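Local structure of capsular polysaccharide biosynthesis protein (Vibrio cholerae, 1XPJ) at residues V6-T11 against T47-R52; L27-Q32 against E106-N111; G40-I45 against P79-L84; D98-R103 against Q117-E122. The protein is of unknown function but is probably a hydrolase of the haloacid dehalogenase superfamily, perhaps active in capsular polysaccharide biosynthesis. All coordinates share one frame; numbering follows the deposited sequence. Where two conformers were deposited one is given.

Overall arrangement
Contact 3 (40-45 with 79-84) pairs two strands of the parallel sheet, and contact 1 (6-11 with 47-52) sits at the strand ends, where an active site of the haloacid dehalogenase type would be expected. They join directly: Val-6 N lies 2.7 Å from Val-44 O. Contact 2 (27-32 with 106-111) packs on contact 1 through Val-29 CG1, 3.3 Å from Thr-11 O, and meets contact 4 (98-103 with 117-122) where Phe-107 CB is 3.9 Å from Val-102 CG2. A tartrate lies about 4 Å from the Arg-49 side chain, a mercury ion about 4 Å from that of Arg-100. Asp-98 of the second subunit approaches Asp-7, so that subunit may border the probable site.

Contact 1: V6-T11 against T47-R52; sequences VDLDGT and TARNMR
Arg-49 takes hold of the Asp-9 carboxylate from the side, NE and NH2 each going to a different oxygen. Arg-49 NE reaches the syn lone pair of Asp-9 OD2 at 3.1 Å, with a nearly straight N-H...O angle of 172°. Arg-49 NH2 meets Asp-9 OD1 at 2.8 Å, also on the syn side but well out of the carboxylate plane. The two flat groups are nearly coplanar, 28° apart, though this holds for one of two modelled Arg-49 conformers. Leu-8 lies over one guanidinium face, its CD2 3.4 Å from Arg-49 NH2, while Leu-8 CB rests against Thr-47 CB.

One shell out, Thr-47 OG1 accepts from Arg-49 N at 2.9 Å, an ST turn that holds the backbone from which the arginine side chain springs. A water 2.7 Å from Thr-47 OG1 accepts from Asp-9 N and donates to both Asp-7 OD1 and Asp-9 OD2. A second water bridges Ala-48 N to Asp-7 OD1. Beyond these, Tyr-20 makes a cation-pi contact with Arg-49, and Ile-69 of helix 66-75 packs on Leu-8 and Thr-47.

Asp-7, Asp-9 and Thr-11 fit the DxDx(T/V) pattern of haloacid dehalogenases; in relatives the first aspartate is the nucleophile and the second a general acid-base, roles likely but unproven here. Salt bridge and shared water together fix how the Asp-9 carboxylate is turned, and that water links it to Asp-7.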
loop_
_atom_site.group_PDB
_atom_site.type_symbol
_atom_site.label_atom_id
_atom_site.label_comp_id
_atom_site.label_asym_id
_atom_site.label_seq_id
_atom_site.Cartn_x
_atom_site.Cartn_y
_atom_site.Cartn_z
ATOM N N VAL A 6 -7.069 13.559 7.538
ATOM C CA VAL A 6 -8.199 14.320 7.016
ATOM C C VAL A 6 -8.671 13.794 5.669
ATOM O O VAL A 6 -7.897 13.751 4.691
ATOM C CB VAL A 6 -7.825 15.809 6.819
ATOM C CG1 VAL A 6 -9.072 16.642 6.515
ATOM C CG2 VAL A 6 -7.055 16.345 8.045
ATOM N N ASP A 7 -9.941 13.411 5.620
ATOM C CA ASP A 7 -10.596 13.004 4.386
ATOM C C ASP A 7 -10.688 14.233 3.459
ATOM O O ASP A 7 -10.537 15.377 3.916
ATOM C CB ASP A 7 -11.979 12.463 4.736
ATOM C CG ASP A 7 -12.682 11.796 3.570
ATOM O OD1 ASP A 7 -12.042 11.091 2.770
ATOM O OD2 ASP A 7 -13.916 11.913 3.390
ATOM N N LEU A 8 -10.924 14.017 2.164
ATOM C CA LEU A 8 -10.908 15.140 1.239
ATOM C C LEU A 8 -12.319 15.542 0.820
ATOM O O LEU A 8 -12.756 16.638 1.166
ATOM C CB LEU A 8 -10.014 14.818 0.035
ATOM C CG LEU A 8 -9.924 15.732 -1.189
ATOM C CD1 LEU A 8 -9.442 17.134 -0.835
ATOM C CD2 LEU A 8 -8.968 15.076 -2.185
ATOM N N ASP A 9 -13.013 14.659 0.089
ATOM C CA ASP A 9 -14.344 14.932 -0.436
ATOM C C ASP A 9 -15.413 14.899 0.657
ATOM O O ASP A 9 -15.632 13.868 1.296
ATOM C CB ASP A 9 -14.704 13.927 -1.548
ATOM C CG ASP A 9 -13.750 13.994 -2.741
ATOM O OD1 ASP A 9 -13.630 15.063 -3.359
ATOM O OD2 ASP A 9 -13.075 13.027 -3.140
ATOM N N GLY A 10 -16.086 16.025 0.863
ATOM C CA GLY A 10 -17.107 16.126 1.888
ATOM C C GLY A 10 -16.584 16.679 3.203
ATOM O O GLY A 10 -17.371 17.096 4.052
ATOM N N THR A 11 -15.261 16.675 3.373
ATOM C CA THR A 11 -14.637 17.187 4.590
ATOM C C THR A 11 -13.982 18.511 4.285
ATOM O O THR A 11 -14.252 19.505 4.954
ATOM C CB THR A 11 -13.577 16.188 5.118
ATOM O OG1 THR A 11 -14.247 15.065 5.686
ATOM C CG2 THR A 11 -12.792 16.764 6.309
ATOM N N THR A 47 -7.436 9.957 1.104
ATOM C CA THR A 47 -8.664 9.966 0.308
ATOM C C THR A 47 -8.864 8.706 -0.511
ATOM O O THR A 47 -7.898 8.133 -1.030
ATOM C CB THR A 47 -8.707 11.210 -0.620
ATOM O OG1 THR A 47 -9.808 11.099 -1.542
ATOM C CG2 THR A 47 -7.472 11.247 -1.531
ATOM N N ALA A 48 -10.128 8.290 -0.624
ATOM C CA ALA A 48 -10.559 7.201 -1.510
ATOM C C ALA A 48 -10.917 7.668 -2.937
ATOM O O ALA A 48 -11.417 6.868 -3.747
ATOM C CB ALA A 48 -11.729 6.458 -0.892
ATOM N N ARG A 49 -10.679 8.947 -3.241
ATOM C CA ARG A 49 -11.076 9.526 -4.536
ATOM C C ARG A 49 -10.581 8.712 -5.721
ATOM O O ARG A 49 -9.406 8.366 -5.780
ATOM C CB ARG A 49 -10.569 10.966 -4.683
ATOM C CG ARG A 49 -11.055 11.624 -5.979
ATOM C CD ARG A 49 -10.515 13.021 -6.217
ATOM N NE ARG A 49 -11.093 14.020 -5.318
ATOM C CZ ARG A 49 -10.738 15.301 -5.300
ATOM N NH1 ARG A 49 -9.797 15.748 -6.129
ATOM N NH2 ARG A 49 -11.316 16.136 -4.447
ATOM N N ASN A 50 -11.491 8.424 -6.649
ATOM C CA ASN A 50 -11.221 7.624 -7.843
ATOM C C ASN A 50 -10.927 6.120 -7.638
ATOM O O ASN A 50 -10.548 5.418 -8.591
ATOM C CB ASN A 50 -10.176 8.286 -8.754
ATOM C CG ASN A 50 -10.717 9.510 -9.480
ATOM O OD1 ASN A 50 -11.930 9.736 -9.552
ATOM N ND2 ASN A 50 -9.818 10.291 -10.045
ATOM N N MET A 51 -11.114 5.630 -6.413
ATOM C CA MET A 51 -11.051 4.206 -6.137
ATOM C C MET A 51 -12.199 3.473 -6.838
ATOM O O MET A 51 -12.035 2.381 -7.349
ATOM C CB MET A 51 -11.059 3.846 -4.655
ATOM C CG MET A 51 -9.759 4.216 -3.944
ATOM S SD MET A 51 -8.840 2.724 -3.555
ATOM C CE MET A 51 -7.637 2.797 -4.891
ATOM N N ARG A 52 -13.373 4.102 -6.882
ATOM C CA ARG A 52 -14.511 3.517 -7.594
ATOM C C ARG A 52 -14.203 3.478 -9.095
ATOM O O ARG A 52 -14.136 2.397 -9.684
ATOM C CB ARG A 52 -15.808 4.280 -7.310
ATOM C CG ARG A 52 -17.047 3.472 -7.601
ATOM C CD ARG A 52 -17.947 4.041 -8.679
ATOM N NE ARG A 52 -18.977 4.917 -8.128
ATOM C CZ ARG A 52 -20.221 5.002 -8.604
ATOM N NH1 ARG A 52 -20.602 4.257 -9.646
ATOM N NH2 ARG A 52 -21.090 5.834 -8.033
HETATM O O HOH W 1 -12.374 9.122 1.033
HETATM O O HOH W 2 -12.113 11.871 -0.292
#

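Contact 2: L27-Q32 against E106-N111; sequences LDVIEQ and EFASMN
Gln-32, on helix 27-38, reaches across to the last turn of helix 104-109 and makes the one hydrogen bond of this contact. Its NE2 donates to Phe-107 O over 2.9 Å, with an N-H...O angle of 164°. The donor lies in the carbonyl plane, and the acceptor is close to the plane of the Gln-32 amide, so both groups are well turned for the bond. Met-110 O is also near NE2, but the angle there is poor.

With CG anti to the backbone N (chi1 -166°), the aliphatic part of Gln-32 lies on the Phe-107 ring; the bend at chi2 (82°) then turns the amide to the carbonyl. Gln-32 CG stands 3.7 Å from the ring centroid, a CH-pi contact over one face, while Gln-32 CB comes to 3.6 Å from Phe-107 CE2 near the rim. At the ring edge sits a polar neighbour, Val-29 O, likewise 3.6 Å from Phe-107 CE2.

Apolar contacts complete the interface between the helices: Val-29 CG1 touches Phe-107 CD2 at 4.2 Å, and Val-29 CG2 is 4.4 Å from Ala-108 CB. Tyr-36 of the same chain and Ile-97 of the second subunit also pack against the phenylalanine.

Phe-107 O lies where a helix runs short of its own N-H donors. The glutamine amide supplies one from a different helix, so a single side chain bonds a carbonyl and covers part of an aromatic face.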
loop_
_atom_site.group_PDB
_atom_site.type_symbol
_atom_site.label_atom_id
_atom_site.label_comp_id
_atom_site.label_asym_id
_atom_site.label_seq_id
_atom_site.Cartn_x
_atom_site.Cartn_y
_atom_site.Cartn_z
ATOM N N LEU A 27 -14.731 26.282 3.879
ATOM C CA LEU A 27 -13.824 27.294 4.437
ATOM C C LEU A 27 -13.625 27.238 5.955
ATOM O O LEU A 27 -12.512 27.441 6.450
ATOM C CB LEU A 27 -14.260 28.705 4.024
ATOM C CG LEU A 27 -14.206 29.087 2.539
ATOM C CD1 LEU A 27 -15.020 30.376 2.302
ATOM C CD2 LEU A 27 -12.767 29.219 1.995
ATOM N N ASP A 28 -14.696 26.984 6.697
ATOM C CA ASP A 28 -14.577 26.844 8.150
ATOM C C ASP A 28 -13.676 25.649 8.531
ATOM O O ASP A 28 -12.838 25.763 9.430
ATOM C CB ASP A 28 -15.959 26.755 8.815
ATOM C CG ASP A 28 -16.820 25.615 8.268
ATOM O OD1 ASP A 28 -16.474 25.011 7.231
ATOM O OD2 ASP A 28 -17.877 25.247 8.812
ATOM N N VAL A 29 -13.826 24.526 7.823
ATOM C CA VAL A 29 -13.030 23.321 8.105
ATOM C C VAL A 29 -11.550 23.561 7.819
ATOM O O VAL A 29 -10.697 23.245 8.654
ATOM C CB VAL A 29 -13.526 22.064 7.320
ATOM C CG1 VAL A 29 -12.515 20.937 7.419
ATOM C CG2 VAL A 29 -14.908 21.596 7.819
ATOM N N ILE A 30 -11.255 24.117 6.643
ATOM C CA ILE A 30 -9.880 24.456 6.264
ATOM C C ILE A 30 -9.214 25.447 7.236
ATOM O O ILE A 30 -8.051 25.265 7.625
ATOM C CB ILE A 30 -9.816 24.999 4.815
ATOM C CG1 ILE A 30 -10.391 23.973 3.825
ATOM C CG2 ILE A 30 -8.378 25.343 4.436
ATOM C CD1 ILE A 30 -10.410 24.481 2.392
ATOM N N GLU A 31 -9.947 26.486 7.625
ATOM C CA GLU A 31 -9.441 27.462 8.596
ATOM C C GLU A 31 -9.073 26.782 9.926
ATOM O O GLU A 31 -8.055 27.115 10.556
ATOM C CB GLU A 31 -10.457 28.591 8.807
ATOM C CG GLU A 31 -9.971 29.745 9.692
ATOM C CD GLU A 31 -8.772 30.511 9.117
ATOM O OE1 GLU A 31 -8.609 30.560 7.877
ATOM O OE2 GLU A 31 -7.987 31.073 9.914
ATOM N N GLN A 32 -9.887 25.812 10.331
ATOM C CA GLN A 32 -9.574 25.053 11.533
ATOM C C GLN A 32 -8.284 24.217 11.361
ATOM O O GLN A 32 -7.494 24.105 12.296
ATOM C CB GLN A 32 -10.768 24.219 11.993
ATOM C CG GLN A 32 -10.627 23.674 13.412
ATOM C CD GLN A 32 -11.003 24.674 14.496
ATOM O OE1 GLN A 32 -10.440 25.761 14.566
ATOM N NE2 GLN A 32 -11.956 24.307 15.341
ATOM N N GLU A 106 -18.215 18.697 13.657
ATOM C CA GLU A 106 -17.709 18.695 15.031
ATOM C C GLU A 106 -16.327 19.359 15.119
ATOM O O GLU A 106 -16.068 20.119 16.042
ATOM C CB GLU A 106 -17.633 17.275 15.595
ATOM C CG GLU A 106 -18.971 16.550 15.643
ATOM C CD GLU A 106 -18.841 15.100 16.074
ATOM O OE1 GLU A 106 -18.083 14.342 15.415
ATOM O OE2 GLU A 106 -19.503 14.724 17.072
ATOM N N PHE A 107 -15.456 19.068 14.155
ATOM C CA PHE A 107 -14.095 19.595 14.112
ATOM C C PHE A 107 -14.066 21.115 13.988
ATOM O O PHE A 107 -13.174 21.777 14.523
ATOM C CB PHE A 107 -13.343 18.972 12.923
ATOM C CG PHE A 107 -11.959 19.553 12.674
ATOM C CD1 PHE A 107 -10.926 19.371 13.595
ATOM C CD2 PHE A 107 -11.686 20.256 11.494
ATOM C CE1 PHE A 107 -9.627 19.889 13.351
ATOM C CE2 PHE A 107 -10.392 20.770 11.239
ATOM C CZ PHE A 107 -9.365 20.590 12.171
ATOM N N ALA A 108 -15.031 21.645 13.244
ATOM C CA ALA A 108 -15.117 23.073 12.965
ATOM C C ALA A 108 -15.625 23.853 14.169
ATOM O O ALA A 108 -15.255 25.010 14.349
ATOM C CB ALA A 108 -16.023 23.328 11.755
ATOM N N SER A 109 -16.465 23.220 14.985
ATOM C CA SER A 109 -17.183 23.933 16.036
ATOM C C SER A 109 -16.681 23.672 17.464
ATOM O O SER A 109 -17.141 24.310 18.406
ATOM C CB SER A 109 -18.674 23.614 15.945
ATOM O OG SER A 109 -18.890 22.247 16.246
ATOM N N MET A 110 -15.745 22.740 17.626
ATOM C CA MET A 110 -15.220 22.413 18.952
ATOM C C MET A 110 -13.734 22.728 19.053
ATOM O O MET A 110 -13.019 22.635 18.056
ATOM C CB MET A 110 -15.417 20.935 19.285
ATOM C CG MET A 110 -16.866 20.443 19.339
ATOM S SD MET A 110 -16.890 18.646 19.419
ATOM C CE MET A 110 -18.608 18.367 19.002
ATOM N N ASN A 111 -13.287 23.087 20.261
ATOM C CA ASN A 111 -11.858 23.231 20.557
ATOM C C ASN A 111 -11.204 21.897 20.912
ATOM O O ASN A 111 -11.893 20.875 21.047
ATOM C CB ASN A 111 -11.589 24.294 21.641
ATOM C CG ASN A 111 -12.273 23.986 22.981
ATOM O OD1 ASN A 111 -12.181 22.872 23.511
ATOM N ND2 ASN A 111 -12.946 24.989 23.538
#

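Contact 3: G40-I45 against P79-L84; sequences GFEIVI and PYDEIL
The Asp-81 carboxylate meets strand 42-45 at one oxygen: Ile-43 N donates to the anti lone pair of Asp-81 OD2 over 3.0 Å, with an N-H...O angle of 167°. That oxygen also abuts Glu-42 CA. With CG beside its own backbone N (chi1 -59°), Asp-81 can offer a side-chain acceptor just ahead of strand 82-84. The peptide carbonyl of Ile-43 is held twice, by Asp-81 N in its plane at 2.9 Å and by Glu-82 N, tilted from that plane, at 3.2 Å.

Regular parallel pairing follows, with Ile-45 N to Glu-82 O at 3.0 Å and Leu-84 N to Ile-45 O at 2.8 Å. On one sheet face Val-44 lies alongside Glu-82, and its CG1 touches Leu-84 CD1 at 3.7 Å. On the other, Ile-45 CG1 packs on Tyr-80 CB, whose ring heads off to bond Asp-74 through OH.

These are two neighbouring strands of a parallel sheet like the Rossmann-like core of haloacid dehalogenases. A water donating to Glu-42 OE1 and Glu-82 OE2 joins two acidic groups, and Asn-57 of the third subunit also donates to Glu-82 OE2. These donors would ease the repulsion between the carboxylates, if both are charged.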
loop_
_atom_site.group_PDB
_atom_site.type_symbol
_atom_site.label_atom_id
_atom_site.label_comp_id
_atom_site.label_asym_id
_atom_site.label_seq_id
_atom_site.Cartn_x
_atom_site.Cartn_y
_atom_site.Cartn_z
ATOM N N GLY A 40 1.190 22.724 16.072
ATOM C CA GLY A 40 2.190 21.694 15.855
ATOM C C GLY A 40 1.709 20.379 15.256
ATOM O O GLY A 40 2.521 19.459 15.115
ATOM N N PHE A 41 0.420 20.285 14.897
ATOM C CA PHE A 41 -0.151 19.088 14.265
ATOM C C PHE A 41 0.261 18.993 12.804
ATOM O O PHE A 41 0.166 19.974 12.068
ATOM C CB PHE A 41 -1.681 19.140 14.265
ATOM C CG PHE A 41 -2.321 18.814 15.578
ATOM C CD1 PHE A 41 -2.834 17.537 15.820
ATOM C CD2 PHE A 41 -2.461 19.787 16.559
ATOM C CE1 PHE A 41 -3.452 17.228 17.045
ATOM C CE2 PHE A 41 -3.077 19.492 17.778
ATOM C CZ PHE A 41 -3.567 18.214 18.022
ATOM N N GLU A 42 0.659 17.798 12.376
ATOM C CA GLU A 42 0.912 17.505 10.979
ATOM C C GLU A 42 -0.408 17.174 10.291
ATOM O O GLU A 42 -1.265 16.513 10.894
ATOM C CB GLU A 42 1.859 16.316 10.858
ATOM C CG GLU A 42 3.247 16.541 11.459
ATOM C CD GLU A 42 4.028 15.236 11.621
ATOM O OE1 GLU A 42 4.033 14.424 10.665
ATOM O OE2 GLU A 42 4.632 15.009 12.702
ATOM N N ILE A 43 -0.582 17.618 9.042
ATOM C CA ILE A 43 -1.843 17.403 8.338
ATOM C C ILE A 43 -1.680 16.361 7.218
ATOM O O ILE A 43 -0.910 16.573 6.267
ATOM C CB ILE A 43 -2.370 18.736 7.726
ATOM C CG1 ILE A 43 -2.326 19.926 8.723
ATOM C CG2 ILE A 43 -3.725 18.510 7.022
ATOM C CD1 ILE A 43 -3.319 19.924 9.857
ATOM N N VAL A 44 -2.423 15.262 7.311
ATOM C CA VAL A 44 -2.361 14.201 6.299
ATOM C C VAL A 44 -3.702 14.105 5.559
ATOM O O VAL A 44 -4.718 13.736 6.149
ATOM C CB VAL A 44 -2.006 12.820 6.934
ATOM C CG1 VAL A 44 -2.034 11.698 5.885
ATOM C CG2 VAL A 44 -0.640 12.860 7.657
ATOM N N ILE A 45 -3.708 14.441 4.277
ATOM C CA ILE A 45 -4.890 14.269 3.466
ATOM C C ILE A 45 -4.904 12.801 3.004
ATOM O O ILE A 45 -3.940 12.323 2.410
ATOM C CB ILE A 45 -4.881 15.247 2.246
ATOM C CG1 ILE A 45 -4.452 16.667 2.642
ATOM C CG2 ILE A 45 -6.220 15.216 1.487
ATOM C CD1 ILE A 45 -5.370 17.413 3.581
ATOM N N PRO A 79 -3.280 23.708 4.142
ATOM C CA PRO A 79 -1.984 23.225 4.627
ATOM C C PRO A 79 -2.015 21.700 4.606
ATOM O O PRO A 79 -3.071 21.090 4.875
ATOM C CB PRO A 79 -1.908 23.776 6.060
ATOM C CG PRO A 79 -3.327 24.022 6.480
ATOM C CD PRO A 79 -4.127 24.236 5.232
ATOM N N TYR A 80 -0.896 21.090 4.230
ATOM C CA TYR A 80 -0.782 19.634 4.223
ATOM C C TYR A 80 0.690 19.290 4.236
ATOM O O TYR A 80 1.489 19.950 3.584
ATOM C CB TYR A 80 -1.508 18.992 3.009
ATOM C CG TYR A 80 -0.945 19.393 1.659
ATOM C CD1 TYR A 80 0.010 18.595 1.005
ATOM C CD2 TYR A 80 -1.347 20.587 1.043
ATOM C CE1 TYR A 80 0.556 18.983 -0.254
ATOM C CE2 TYR A 80 -0.825 20.987 -0.196
ATOM C CZ TYR A 80 0.129 20.184 -0.839
ATOM O OH TYR A 80 0.637 20.589 -2.059
ATOM N N ASP A 81 1.021 18.255 5.007
ATOM C CA ASP A 81 2.354 17.670 5.053
ATOM C C ASP A 81 2.455 16.353 4.305
ATOM O O ASP A 81 3.546 15.968 3.916
ATOM C CB ASP A 81 2.768 17.442 6.491
ATOM C CG ASP A 81 2.776 18.704 7.277
ATOM O OD1 ASP A 81 3.736 19.489 7.116
ATOM O OD2 ASP A 81 1.862 19.001 8.067
ATOM N N GLU A 82 1.330 15.661 4.115
ATOM C CA GLU A 82 1.311 14.398 3.370
ATOM C C GLU A 82 0.028 14.268 2.572
ATOM O O GLU A 82 -1.002 14.788 2.988
ATOM C CB GLU A 82 1.391 13.187 4.309
ATOM C CG GLU A 82 2.751 12.915 4.942
ATOM C CD GLU A 82 2.682 11.797 5.970
ATOM O OE1 GLU A 82 1.828 10.885 5.809
ATOM O OE2 GLU A 82 3.479 11.809 6.929
ATOM N N ILE A 83 0.095 13.586 1.430
ATOM C CA ILE A 83 -1.101 13.114 0.754
ATOM C C ILE A 83 -1.023 11.598 0.574
ATOM O O ILE A 83 0.022 11.068 0.195
ATOM C CB ILE A 83 -1.317 13.787 -0.612
ATOM C CG1 ILE A 83 -1.181 15.304 -0.512
ATOM C CG2 ILE A 83 -2.688 13.421 -1.148
ATOM C CD1 ILE A 83 -1.156 15.995 -1.882
ATOM N N LEU A 84 -2.136 10.923 0.858
ATOM C CA LEU A 84 -2.228 9.480 0.814
ATOM C C LEU A 84 -3.468 9.146 -0.007
ATOM O O LEU A 84 -4.558 9.595 0.320
ATOM C CB LEU A 84 -2.370 8.920 2.238
ATOM C CG LEU A 84 -1.189 8.962 3.242
ATOM C CD1 LEU A 84 -1.586 8.246 4.528
ATOM C CD2 LEU A 84 0.096 8.334 2.682
HETATM O O HOH W 3 4.340 14.120 7.888
#

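Contact 4: D98-R103 against Q117-E122; sequences DDRAVR and QLFEKE
A type I turn from Asp-98 to Ala-101, reinforced by an Asx turn, leads into the short strand 101-102 and receives Phe-119 from helix 112-120. In the Asx turn Arg-100 N donates to Asp-98 OD1 at 2.9 Å, fixing the bend on which the ring rests. Arg-100 CA sits over a face of the Phe-119 ring, 4.1 Å from its centroid, in a CH-pi contact.

The arginine side chain, bent at chi2 (-60°) and again at chi3, folds back so that NE lies above that ring, offset toward CD2. The guanidinium is steeply inclined to the ring, 57° between planes, rather than stacked on it. Since Arg-100 was modelled in two conformers, the fine detail is tentative; NH1 bonds His-92 O of the second subunit, and a mercury ion lies about 4 Å from the side chain.

Val-102 closes the contact, its CG1 3.6 Å from Phe-119 CZ and 4.1 Å from Leu-118 CD1. Ala-101 and Val-102 also pair with a strand of the second subunit, so the helix covers a stretch that forms the interface. Between the two backbones one water donates to Asp-99 O at 3.2 Å and, weakly, to Phe-119 O.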
loop_
_atom_site.group_PDB
_atom_site.type_symbol
_atom_site.label_atom_id
_atom_site.label_comp_id
_atom_site.label_asym_id
_atom_site.label_seq_id
_atom_site.Cartn_x
_atom_site.Cartn_y
_atom_site.Cartn_z
ATOM N N ASP A 98 -14.657 4.342 14.219
ATOM C CA ASP A 98 -13.365 4.682 14.813
ATOM C C ASP A 98 -13.567 5.454 16.120
ATOM O O ASP A 98 -14.317 6.434 16.131
ATOM C CB ASP A 98 -12.570 5.554 13.827
ATOM C CG ASP A 98 -11.085 5.565 14.120
ATOM O OD1 ASP A 98 -10.693 5.633 15.317
ATOM O OD2 ASP A 98 -10.222 5.519 13.203
ATOM N N ASP A 99 -12.895 5.039 17.199
ATOM C CA ASP A 99 -12.997 5.740 18.484
ATOM C C ASP A 99 -12.343 7.126 18.509
ATOM O O ASP A 99 -12.639 7.921 19.396
ATOM C CB ASP A 99 -12.530 4.869 19.668
ATOM C CG ASP A 99 -11.017 4.685 19.732
ATOM O OD1 ASP A 99 -10.333 4.857 18.715
ATOM O OD2 ASP A 99 -10.417 4.342 20.768
ATOM N N ARG A 100 -11.461 7.395 17.538
ATOM C CA ARG A 100 -10.827 8.707 17.374
ATOM C C ARG A 100 -11.351 9.464 16.152
ATOM O O ARG A 100 -10.629 10.272 15.572
ATOM C CB ARG A 100 -9.300 8.600 17.249
ATOM C CG ARG A 100 -8.576 7.907 18.406
ATOM C CD ARG A 100 -8.758 8.555 19.768
ATOM N NE ARG A 100 -8.413 9.973 19.768
ATOM C CZ ARG A 100 -7.272 10.477 20.233
ATOM N NH1 ARG A 100 -6.337 9.682 20.735
ATOM N NH2 ARG A 100 -7.060 11.786 20.192
ATOM N N ALA A 101 -12.592 9.232 15.748
ATOM C CA ALA A 101 -13.083 9.935 14.574
ATOM C C ALA A 101 -14.005 11.079 14.937
ATOM O O ALA A 101 -14.868 10.931 15.788
ATOM C CB ALA A 101 -13.768 8.996 13.643
ATOM N N VAL A 102 -13.802 12.228 14.296
ATOM C CA VAL A 102 -14.767 13.309 14.348
ATOM C C VAL A 102 -15.259 13.687 12.961
ATOM O O VAL A 102 -14.528 13.599 11.975
ATOM C CB VAL A 102 -14.238 14.588 15.095
ATOM C CG1 VAL A 102 -13.701 14.228 16.494
ATOM C CG2 VAL A 102 -13.212 15.357 14.260
ATOM N N ARG A 103 -16.522 14.101 12.898
ATOM C CA ARG A 103 -17.088 14.616 11.664
ATOM C C ARG A 103 -16.652 16.074 11.444
ATOM O O ARG A 103 -16.382 16.778 12.416
ATOM C CB ARG A 103 -18.607 14.449 11.678
ATOM C CG ARG A 103 -19.044 12.979 11.827
ATOM C CD ARG A 103 -20.575 12.754 11.838
ATOM N NE ARG A 103 -21.189 13.062 13.129
ATOM C CZ ARG A 103 -21.091 12.305 14.219
ATOM N NH1 ARG A 103 -20.401 11.170 14.191
ATOM N NH2 ARG A 103 -21.688 12.683 15.346
ATOM N N GLN A 117 -12.556 15.505 24.984
ATOM C CA GLN A 117 -13.672 15.052 25.831
ATOM C C GLN A 117 -14.561 14.019 25.150
ATOM O O GLN A 117 -15.004 13.082 25.806
ATOM C CB GLN A 117 -14.524 16.230 26.329
ATOM C CG GLN A 117 -14.058 16.833 27.659
ATOM C CD GLN A 117 -14.263 18.348 27.734
ATOM O OE1 GLN A 117 -15.141 18.902 27.063
ATOM N NE2 GLN A 117 -13.456 19.017 28.552
ATOM N N LEU A 118 -14.824 14.200 23.849
ATOM C CA LEU A 118 -15.588 13.224 23.059
ATOM C C LEU A 118 -14.932 11.860 23.145
ATOM O O LEU A 118 -15.597 10.847 23.293
ATOM C CB LEU A 118 -15.642 13.620 21.574
ATOM C CG LEU A 118 -16.664 14.623 21.027
ATOM C CD1 LEU A 118 -16.471 14.763 19.513
ATOM C CD2 LEU A 118 -18.122 14.259 21.391
ATOM N N PHE A 119 -13.611 11.860 23.034
ATOM C CA PHE A 119 -12.820 10.645 23.005
ATOM C C PHE A 119 -12.771 9.983 24.369
ATOM O O PHE A 119 -12.945 8.769 24.462
ATOM C CB PHE A 119 -11.399 10.959 22.506
ATOM C CG PHE A 119 -11.355 11.487 21.097
ATOM C CD1 PHE A 119 -12.373 11.184 20.191
ATOM C CD2 PHE A 119 -10.303 12.306 20.679
ATOM C CE1 PHE A 119 -12.344 11.675 18.882
ATOM C CE2 PHE A 119 -10.254 12.799 19.374
ATOM C CZ PHE A 119 -11.282 12.481 18.467
ATOM N N GLU A 120 -12.534 10.778 25.417
ATOM C CA GLU A 120 -12.439 10.256 26.778
ATOM C C GLU A 120 -13.753 9.632 27.244
ATOM O O GLU A 120 -13.738 8.641 27.970
ATOM C CB GLU A 120 -11.963 11.331 27.767
ATOM C CG GLU A 120 -10.451 11.370 27.983
ATOM C CD GLU A 120 -9.959 10.381 29.038
ATOM O OE1 GLU A 120 -9.867 10.763 30.230
ATOM O OE2 GLU A 120 -9.648 9.219 28.682
ATOM N N LYS A 121 -14.879 10.199 26.811
ATOM C CA LYS A 121 -16.191 9.644 27.150
ATOM C C LYS A 121 -16.435 8.300 26.453
ATOM O O LYS A 121 -17.289 7.527 26.876
ATOM C CB LYS A 121 -17.327 10.654 26.890
ATOM C CG LYS A 121 -18.076 10.492 25.565
ATOM C CD LYS A 121 -19.578 10.744 25.727
ATOM C CE LYS A 121 -20.404 9.856 24.776
ATOM N NZ LYS A 121 -21.453 9.052 25.499
ATOM N N GLU A 122 -15.662 8.033 25.399
ATOM C CA GLU A 122 -15.708 6.768 24.662
ATOM C C GLU A 122 -15.083 5.617 25.453
ATOM O O GLU A 122 -15.340 4.443 25.165
ATOM C CB GLU A 122 -14.971 6.919 23.324
ATOM C CG GLU A 122 -15.841 7.379 22.154
ATOM C CD GLU A 122 -16.949 6.399 21.782
ATOM O OE1 GLU A 122 -18.006 6.864 21.308
ATOM O OE2 GLU A 122 -16.771 5.173 21.951
HETATM O O HOH W 4 -10.884 7.582 22.088
#